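PDB 2CZF: orotidine 5'-phosphate decarboxylase, which probably catalyses the decarboxylation of orotidine 5'-monophosphate to uridine 5'-monophosphate, the last step of de novo UMP synthesis. Local coordinates for residues I28-P33 and V52-D57. Numbering follows the deposited sequence.
Sequences IKVNWP and VEIIAD
Ile28 opens the parallel pairing of strands 27-31 and 53-60, neighbours in the TIM barrel: its N reaches Glu53 O at 2.8 Å, and its O accepts Ile55 N. With CG1 anti to the carbonyl carbon (chi1 -63°), its CD1 lies 3.8 Å from Val52 CB, the isoleucine chain running roughly perpendicular to the valine. Lys29 faces the barrel interior; bends at chi3 (82°) and chi4 (62°) bring its outer end to the carboxylate of Asp57, with Lys29 CE 3.6 Å from Asp57 OD2. There NZ forms a salt bridge with the anti lone pair of Asp57 OD2 at 2.9 Å, and it also hydrogen-bonds O3' of the bound xanthosine monophosphate. A methionine in its place would probably leave OD2 without this cationic mate and O3' without this donor. Val30 turns to the outer face, its CG1 3.7 Å from Ile54 CD1, and its O accepts Asp57 N at 2.7 Å, nearly in line with the carbonyl. Asn31 N-caps helix 32-38 through OD1 to Leu34 N. One water joins Trp32 N to Asp57 O. Because Asp57 OD1 pairs with Lys59, the proton donor of the active site, the carboxylate sits between two lysines, an alternation of charges that probably holds both in place beside the bound nucleotide.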
ATOM      1  N   ILE A  28      -6.450   3.666 -17.968  1.00 22.83           N
ATOM      2  CA  ILE A  28      -6.877   4.628 -16.964  1.00 23.90           C
ATOM      3  C   ILE A  28      -6.242   4.147 -15.670  1.00 22.65           C
ATOM      4  O   ILE A  28      -6.404   2.979 -15.311  1.00 23.50           O
ATOM      5  CB  ILE A  28      -8.408   4.598 -16.757  1.00 27.28           C
ATOM      6  CG1 ILE A  28      -9.129   5.014 -18.045  1.00 28.00           C
ATOM      7  CG2 ILE A  28      -8.781   5.512 -15.591  1.00 25.87           C
ATOM      8  CD1 ILE A  28     -10.640   4.816 -17.990  1.00 24.98           C
ATOM      9  N   LYS A  29      -5.529   5.026 -14.974  1.00 23.96           N
ATOM     10  CA  LYS A  29      -4.894   4.634 -13.710  1.00 24.34           C
ATOM     11  C   LYS A  29      -5.661   5.212 -12.520  1.00 24.83           C
ATOM     12  O   LYS A  29      -5.892   6.418 -12.465  1.00 23.54           O
ATOM     13  CB  LYS A  29      -3.441   5.131 -13.641  1.00 24.22           C
ATOM     14  CG  LYS A  29      -2.729   4.780 -12.321  1.00 22.46           C
ATOM     15  CD  LYS A  29      -1.273   5.244 -12.269  1.00 23.60           C
ATOM     16  CE  LYS A  29      -1.135   6.708 -11.881  1.00 24.72           C
ATOM     17  NZ  LYS A  29      -1.676   6.925 -10.515  1.00 25.89           N
ATOM     18  N   VAL A  30      -6.076   4.356 -11.585  1.00 23.22           N
ATOM     19  CA  VAL A  30      -6.773   4.838 -10.393  1.00 23.13           C
ATOM     20  C   VAL A  30      -5.928   4.513  -9.154  1.00 23.53           C
ATOM     21  O   VAL A  30      -5.170   3.534  -9.142  1.00 21.56           O
ATOM     22  CB  VAL A  30      -8.183   4.202 -10.228  1.00 25.08           C
ATOM     23  CG1 VAL A  30      -8.978   4.363 -11.513  1.00 26.34           C
ATOM     24  CG2 VAL A  30      -8.070   2.742  -9.849  1.00 28.83           C
ATOM     25  N   ASN A  31      -6.070   5.326  -8.112  1.00 21.38           N
ATOM     26  CA  ASN A  31      -5.298   5.135  -6.894  1.00 20.31           C
ATOM     27  C   ASN A  31      -6.177   4.845  -5.673  1.00 21.69           C
ATOM     28  O   ASN A  31      -7.411   4.744  -5.779  1.00 19.51           O
ATOM     29  CB  ASN A  31      -4.441   6.376  -6.634  1.00 23.56           C
ATOM     30  CG  ASN A  31      -5.265   7.644  -6.584  1.00 29.14           C
ATOM     31  OD1 ASN A  31      -6.484   7.605  -6.354  1.00 29.58           O
ATOM     32  ND2 ASN A  31      -4.606   8.783  -6.784  1.00 29.37           N
ATOM     33  N   TRP A  32      -5.545   4.705  -4.507  1.00 17.81           N
ATOM     34  CA  TRP A  32      -6.312   4.428  -3.302  1.00 17.00           C
ATOM     35  C   TRP A  32      -7.330   5.515  -2.952  1.00 18.85           C
ATOM     36  O   TRP A  32      -8.455   5.198  -2.573  1.00 21.76           O
ATOM     37  CB  TRP A  32      -5.392   4.202  -2.102  1.00 17.77           C
ATOM     38  CG  TRP A  32      -4.751   2.842  -2.058  1.00 18.72           C
ATOM     39  CD1 TRP A  32      -3.415   2.578  -1.988  1.00 19.94           C
ATOM     40  CD2 TRP A  32      -5.420   1.564  -2.004  1.00 18.43           C
ATOM     41  NE1 TRP A  32      -3.205   1.219  -1.887  1.00 20.62           N
ATOM     42  CE2 TRP A  32      -4.414   0.572  -1.895  1.00 22.45           C
ATOM     43  CE3 TRP A  32      -6.765   1.163  -2.032  1.00 21.90           C
ATOM     44  CZ2 TRP A  32      -4.713  -0.809  -1.814  1.00 21.06           C
ATOM     45  CZ3 TRP A  32      -7.065  -0.213  -1.950  1.00 23.05           C
ATOM     46  CH2 TRP A  32      -6.036  -1.177  -1.843  1.00 20.84           C
ATOM     47  N   PRO A  33      -6.964   6.807  -3.073  1.00 23.03           N
ATOM     48  CA  PRO A  33      -7.961   7.830  -2.721  1.00 22.14           C
ATOM     49  C   PRO A  33      -9.286   7.684  -3.467  1.00 23.21           C
ATOM     50  O   PRO A  33     -10.349   7.728  -2.853  1.00 21.86           O
ATOM     51  CB  PRO A  33      -7.233   9.142  -3.029  1.00 24.08           C
ATOM     52  CG  PRO A  33      -5.792   8.784  -2.699  1.00 23.97           C
ATOM     53  CD  PRO A  33      -5.665   7.432  -3.386  1.00 22.80           C
ATOM     54  N   VAL A  52     -11.804   1.478 -21.600  1.00 42.78           N
ATOM     55  CA  VAL A  52     -10.343   1.517 -21.496  1.00 39.40           C
ATOM     56  C   VAL A  52      -9.794   0.647 -20.359  1.00 37.87           C
ATOM     57  O   VAL A  52     -10.368   0.612 -19.270  1.00 37.75           O
ATOM     58  CB  VAL A  52      -9.862   2.969 -21.262  1.00 38.96           C
ATOM     59  CG1 VAL A  52      -8.363   3.049 -21.415  1.00 40.75           C
ATOM     60  CG2 VAL A  52     -10.558   3.915 -22.235  1.00 40.95           C
ATOM     61  N   GLU A  53      -8.683  -0.049 -20.605  1.00 35.04           N
ATOM     62  CA  GLU A  53      -8.078  -0.893 -19.570  1.00 33.96           C
ATOM     63  C   GLU A  53      -7.781  -0.054 -18.336  1.00 30.45           C
ATOM     64  O   GLU A  53      -7.647   1.168 -18.422  1.00 28.71           O
ATOM     65  CB  GLU A  53      -6.796  -1.571 -20.083  1.00 31.78           C
ATOM     66  CG  GLU A  53      -7.080  -2.813 -20.927  1.00 32.88           C
ATOM     67  CD  GLU A  53      -5.831  -3.543 -21.370  1.00 34.68           C
ATOM     68  OE1 GLU A  53      -5.946  -4.740 -21.736  1.00 38.60           O
ATOM     69  OE2 GLU A  53      -4.739  -2.934 -21.361  1.00 29.58           O
ATOM     70  N   ILE A  54      -7.691  -0.703 -17.181  1.00 30.67           N
ATOM     71  CA  ILE A  54      -7.432   0.039 -15.952  1.00 27.19           C
ATOM     72  C   ILE A  54      -6.254  -0.491 -15.139  1.00 25.22           C
ATOM     73  O   ILE A  54      -6.067  -1.709 -14.993  1.00 23.38           O
ATOM     74  CB  ILE A  54      -8.702   0.082 -15.067  1.00 31.37           C
ATOM     75  CG1 ILE A  54      -8.384   0.726 -13.713  1.00 29.93           C
ATOM     76  CG2 ILE A  54      -9.241  -1.315 -14.877  1.00 34.68           C
ATOM     77  CD1 ILE A  54      -9.608   0.979 -12.835  1.00 38.28           C
ATOM     78  N   ILE A  55      -5.456   0.454 -14.644  1.00 20.20           N
ATOM     79  CA  ILE A  55      -4.287   0.172 -13.817  1.00 21.57           C
ATOM     80  C   ILE A  55      -4.654   0.616 -12.410  1.00 22.03           C
ATOM     81  O   ILE A  55      -5.012   1.783 -12.203  1.00 20.65           O
ATOM     82  CB  ILE A  55      -3.051   1.014 -14.236  1.00 17.26           C
ATOM     83  CG1 ILE A  55      -2.557   0.595 -15.622  1.00 22.98           C
ATOM     84  CG2 ILE A  55      -1.927   0.838 -13.213  1.00 14.07           C
ATOM     85  CD1 ILE A  55      -1.388   1.448 -16.126  1.00 19.99           C
ATOM     86  N   ALA A  56      -4.573  -0.300 -11.448  1.00 21.25           N
ATOM     87  CA  ALA A  56      -4.870   0.056 -10.061  1.00 21.45           C
ATOM     88  C   ALA A  56      -3.527   0.388  -9.402  1.00 20.91           C
ATOM     89  O   ALA A  56      -2.736  -0.503  -9.088  1.00 17.20           O
ATOM     90  CB  ALA A  56      -5.547  -1.114  -9.338  1.00 21.59           C
ATOM     91  N   ASP A  57      -3.266   1.675  -9.223  1.00 20.22           N
ATOM     92  CA  ASP A  57      -2.021   2.121  -8.621  1.00 21.92           C
ATOM     93  C   ASP A  57      -2.136   1.924  -7.119  1.00 23.68           C
ATOM     94  O   ASP A  57      -2.512   2.842  -6.398  1.00 24.70           O
ATOM     95  CB  ASP A  57      -1.791   3.601  -8.933  1.00 23.93           C
ATOM     96  CG  ASP A  57      -0.421   4.073  -8.510  1.00 27.68           C
ATOM     97  OD1 ASP A  57       0.338   3.251  -7.948  1.00 25.33           O
ATOM     98  OD2 ASP A  57      -0.105   5.261  -8.739  1.00 26.69           O
TER
HETATM   99  O   HOH W   1      -2.497   5.062  -4.162  1.00 23.40           O